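Local coordinates for protein hydroxylase (Rhodococcus sp., PDB 2OR0) that is a putative flavin-dependent hydroxylase of the acyl-CoA dehydrogenase family, and probably uses reduced flavin and molecular oxygen to hydroxylate its substrate, at residues A178-T190 with G221-G233. Numbering follows the deposited sequence.
Sequences ATPSSLHVILPRT and GYRTLNAAKVMDG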
# COMPACT_ATOMS: atom_id res chain seq x y z
N ALA A 178 -12.31 -29.76 10.55
CA ALA A 178 -13.04 -29.09 9.47
C ALA A 178 -12.87 -27.55 9.51
O ALA A 178 -13.75 -26.82 10.02
CB ALA A 178 -14.54 -29.50 9.49
N THR A 179 -11.74 -27.05 9.00
CA THR A 179 -11.41 -25.60 9.07
C THR A 179 -10.77 -25.03 7.77
O THR A 179 -10.43 -25.81 6.86
CB THR A 179 -10.51 -25.25 10.34
OG1 THR A 179 -9.14 -25.55 10.07
CG2 THR A 179 -10.97 -26.00 11.62
N PRO A 180 -10.65 -23.67 7.66
CA PRO A 180 -9.82 -23.05 6.60
C PRO A 180 -8.35 -23.50 6.65
O PRO A 180 -7.87 -23.92 7.70
CB PRO A 180 -9.89 -21.55 6.92
CG PRO A 180 -11.13 -21.37 7.67
CD PRO A 180 -11.29 -22.63 8.49
N SER A 181 -7.67 -23.41 5.51
CA SER A 181 -6.23 -23.64 5.41
C SER A 181 -5.38 -22.39 5.81
O SER A 181 -4.33 -22.50 6.47
CB SER A 181 -5.92 -24.12 3.99
OG SER A 181 -4.59 -23.86 3.60
N SER A 182 -5.84 -21.19 5.42
CA SER A 182 -5.17 -19.93 5.75
C SER A 182 -6.17 -18.88 6.25
O SER A 182 -7.33 -18.89 5.83
CB SER A 182 -4.42 -19.39 4.52
OG SER A 182 -5.29 -19.39 3.38
N LEU A 183 -5.73 -17.97 7.10
CA LEU A 183 -6.61 -16.96 7.66
C LEU A 183 -6.03 -15.58 7.55
O LEU A 183 -4.80 -15.43 7.45
CB LEU A 183 -6.85 -17.20 9.16
CG LEU A 183 -7.43 -18.53 9.68
CD1 LEU A 183 -7.30 -18.57 11.20
CD2 LEU A 183 -8.89 -18.73 9.29
N HIS A 184 -6.93 -14.58 7.59
CA HIS A 184 -6.63 -13.26 8.09
C HIS A 184 -7.25 -13.11 9.49
O HIS A 184 -8.43 -13.44 9.70
CB HIS A 184 -7.21 -12.17 7.15
CG HIS A 184 -6.61 -12.16 5.78
ND1 HIS A 184 -7.14 -11.41 4.74
CD2 HIS A 184 -5.54 -12.81 5.26
CE1 HIS A 184 -6.41 -11.59 3.65
NE2 HIS A 184 -5.44 -12.44 3.93
N VAL A 185 -6.46 -12.65 10.45
CA VAL A 185 -6.91 -12.60 11.86
C VAL A 185 -6.73 -11.20 12.42
O VAL A 185 -5.79 -10.48 12.05
CB VAL A 185 -6.13 -13.65 12.75
CG1 VAL A 185 -6.37 -15.07 12.25
CG2 VAL A 185 -4.61 -13.36 12.79
N ILE A 186 -7.64 -10.77 13.29
CA ILE A 186 -7.56 -9.44 13.89
C ILE A 186 -7.21 -9.56 15.38
O ILE A 186 -7.84 -10.35 16.10
CB ILE A 186 -8.88 -8.64 13.69
CG1 ILE A 186 -9.12 -8.35 12.21
CG2 ILE A 186 -8.86 -7.32 14.45
CD1 ILE A 186 -10.33 -9.09 11.65
N LEU A 187 -6.20 -8.80 15.83
CA LEU A 187 -5.73 -8.82 17.23
C LEU A 187 -5.61 -7.42 17.75
O LEU A 187 -5.15 -6.54 17.02
CB LEU A 187 -4.35 -9.48 17.37
CG LEU A 187 -4.21 -10.99 17.30
CD1 LEU A 187 -4.40 -11.49 15.89
CD2 LEU A 187 -2.85 -11.41 17.81
N PRO A 188 -6.03 -7.18 19.00
CA PRO A 188 -5.78 -5.89 19.63
C PRO A 188 -4.29 -5.80 20.02
O PRO A 188 -3.66 -6.85 20.18
CB PRO A 188 -6.65 -5.94 20.89
CG PRO A 188 -6.83 -7.40 21.18
CD PRO A 188 -6.80 -8.09 19.87
N ARG A 189 -3.77 -4.58 20.15
CA ARG A 189 -2.34 -4.35 20.40
C ARG A 189 -1.89 -4.97 21.71
O ARG A 189 -0.73 -5.34 21.90
CB ARG A 189 -2.01 -2.85 20.39
CG ARG A 189 -0.55 -2.55 20.63
CD ARG A 189 -0.06 -1.44 19.75
NE ARG A 189 1.03 -0.72 20.40
CZ ARG A 189 1.48 0.47 20.01
NH1 ARG A 189 0.95 1.09 18.96
NH2 ARG A 189 2.48 1.04 20.68
N THR A 190 -2.84 -5.07 22.63
CA THR A 190 -2.65 -5.75 23.89
C THR A 190 -2.21 -7.22 23.74
O THR A 190 -1.55 -7.79 24.63
CB THR A 190 -3.96 -5.62 24.73
OG1 THR A 190 -3.60 -5.65 26.12
CG2 THR A 190 -4.94 -6.73 24.41
N GLY A 221 -13.45 -16.76 16.60
CA GLY A 221 -13.86 -17.03 15.21
C GLY A 221 -14.32 -15.77 14.45
O GLY A 221 -13.97 -15.57 13.28
N TYR A 222 -15.08 -14.91 15.13
CA TYR A 222 -15.65 -13.72 14.51
C TYR A 222 -14.60 -12.64 14.15
O TYR A 222 -14.92 -11.67 13.45
CB TYR A 222 -16.78 -13.13 15.37
CG TYR A 222 -16.34 -12.33 16.59
CD1 TYR A 222 -16.00 -10.99 16.48
CD2 TYR A 222 -16.29 -12.93 17.86
CE1 TYR A 222 -15.59 -10.27 17.59
CE2 TYR A 222 -15.89 -12.21 18.97
CZ TYR A 222 -15.54 -10.88 18.83
OH TYR A 222 -15.13 -10.17 19.93
N ARG A 223 -13.36 -12.83 14.64
CA ARG A 223 -12.23 -11.94 14.33
C ARG A 223 -11.31 -12.51 13.26
O ARG A 223 -10.16 -12.10 13.13
CB ARG A 223 -11.42 -11.63 15.59
CG ARG A 223 -12.09 -10.63 16.50
CD ARG A 223 -11.18 -10.32 17.63
NE ARG A 223 -11.80 -9.52 18.67
CZ ARG A 223 -11.27 -9.33 19.88
NH1 ARG A 223 -10.11 -9.90 20.21
NH2 ARG A 223 -11.90 -8.56 20.76
N THR A 224 -11.82 -13.46 12.49
CA THR A 224 -11.07 -14.07 11.42
C THR A 224 -11.85 -14.04 10.11
O THR A 224 -13.09 -13.92 10.11
CB THR A 224 -10.65 -15.54 11.75
OG1 THR A 224 -11.73 -16.43 11.51
CG2 THR A 224 -10.20 -15.69 13.20
N LEU A 225 -11.12 -14.10 9.00
CA LEU A 225 -11.67 -14.43 7.70
C LEU A 225 -10.81 -15.53 7.10
O LEU A 225 -9.62 -15.61 7.38
CB LEU A 225 -11.68 -13.22 6.76
CG LEU A 225 -12.59 -12.05 7.15
CD1 LEU A 225 -12.30 -10.74 6.38
CD2 LEU A 225 -14.11 -12.45 7.04
N ASN A 226 -11.43 -16.38 6.31
CA ASN A 226 -10.73 -17.36 5.53
C ASN A 226 -10.01 -16.62 4.36
O ASN A 226 -10.68 -15.98 3.53
CB ASN A 226 -11.76 -18.37 5.04
CG ASN A 226 -11.20 -19.42 4.16
OD1 ASN A 226 -10.19 -19.23 3.47
ND2 ASN A 226 -11.86 -20.58 4.15
N ALA A 227 -8.67 -16.71 4.30
CA ALA A 227 -7.88 -15.97 3.30
C ALA A 227 -8.19 -16.34 1.86
O ALA A 227 -8.16 -15.47 1.00
CB ALA A 227 -6.37 -16.10 3.55
N ALA A 228 -8.47 -17.61 1.59
CA ALA A 228 -8.83 -18.03 0.23
C ALA A 228 -10.19 -17.46 -0.22
O ALA A 228 -10.36 -17.09 -1.38
CB ALA A 228 -8.81 -19.55 0.08
N LYS A 229 -11.14 -17.36 0.72
CA LYS A 229 -12.42 -16.72 0.45
C LYS A 229 -12.29 -15.21 0.24
O LYS A 229 -13.05 -14.62 -0.51
CB LYS A 229 -13.41 -17.01 1.59
CG LYS A 229 -13.85 -18.49 1.68
CD LYS A 229 -15.00 -18.64 2.70
CE LYS A 229 -15.60 -20.03 2.63
NZ LYS A 229 -16.65 -20.19 3.68
N VAL A 230 -11.33 -14.59 0.92
CA VAL A 230 -11.07 -13.16 0.72
C VAL A 230 -10.58 -12.95 -0.72
O VAL A 230 -11.11 -12.11 -1.45
CB VAL A 230 -10.05 -12.63 1.74
CG1 VAL A 230 -9.60 -11.22 1.39
CG2 VAL A 230 -10.62 -12.70 3.16
N MSE A 231 -9.58 -13.75 -1.11
CA MSE A 231 -8.96 -13.69 -2.44
C MSE A 231 -9.97 -13.94 -3.56
O MSE A 231 -9.99 -13.19 -4.55
CB MSE A 231 -7.82 -14.72 -2.57
CG MSE A 231 -6.90 -14.52 -3.83
SE MSE A 231 -6.06 -12.72 -3.86
CE MSE A 231 -5.09 -12.84 -2.15
N ASP A 232 -10.78 -14.98 -3.42
CA ASP A 232 -11.60 -15.41 -4.57
C ASP A 232 -13.01 -14.85 -4.64
O ASP A 232 -13.76 -15.18 -5.54
CB ASP A 232 -11.59 -16.93 -4.74
CG ASP A 232 -12.30 -17.67 -3.60
OD1 ASP A 232 -13.12 -17.07 -2.88
OD2 ASP A 232 -12.00 -18.88 -3.43
N GLY A 233 -13.36 -14.00 -3.69
CA GLY A 233 -14.64 -13.31 -3.73
C GLY A 233 -15.74 -13.91 -2.85
O GLY A 233 -16.76 -13.27 -2.62
O HOH W 1 -8.31 -21.21 3.45
O HOH W 2 -8.19 -11.33 18.62
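With chi1 at 177°, Asn226 swings its carboxamide to the side opposite its own N and against Pro180, with ND2 3.5 Å from Pro180 CB. His184 carries CG beside its own backbone N (chi1 -64°), and its ring lies against Ala227 and Val230. Ala227 CA sits over one ring face, and Val230 CG1 is 3.9 Å from His184 CE1. Strand 224-226 pairs antiparallel with 182-188, which pairs on its other edge with 163-170, in the beta domain expected of the acyl-CoA dehydrogenase fold. His184 and Leu225 exchange two backbone hydrogen bonds, and Ile186 N donates to Arg223 O. Ala227 N, at the start of helix 227-232, donates a hydrogen bond to Ser182 O from above the carbonyl plane. Arg223 NH1 shares a water with Ile186 O, while NE forms a salt bridge with Glu119 of helix 114-121. His184 ND1 is hydrogen-bonded to Glu108. Asn226 OD1 N-caps helix 227-232 through weak bonds from Ala228 N and Lys229 N. It also accepts from a water, 2.7 Å away, that binds Ser182 N. Replacing Asn226 by an alanine is likely to leave the helix start without its side-chain cap and deprive that water of the carboxamide oxygen. One amide oxygen thus secures the strand-to-helix turn.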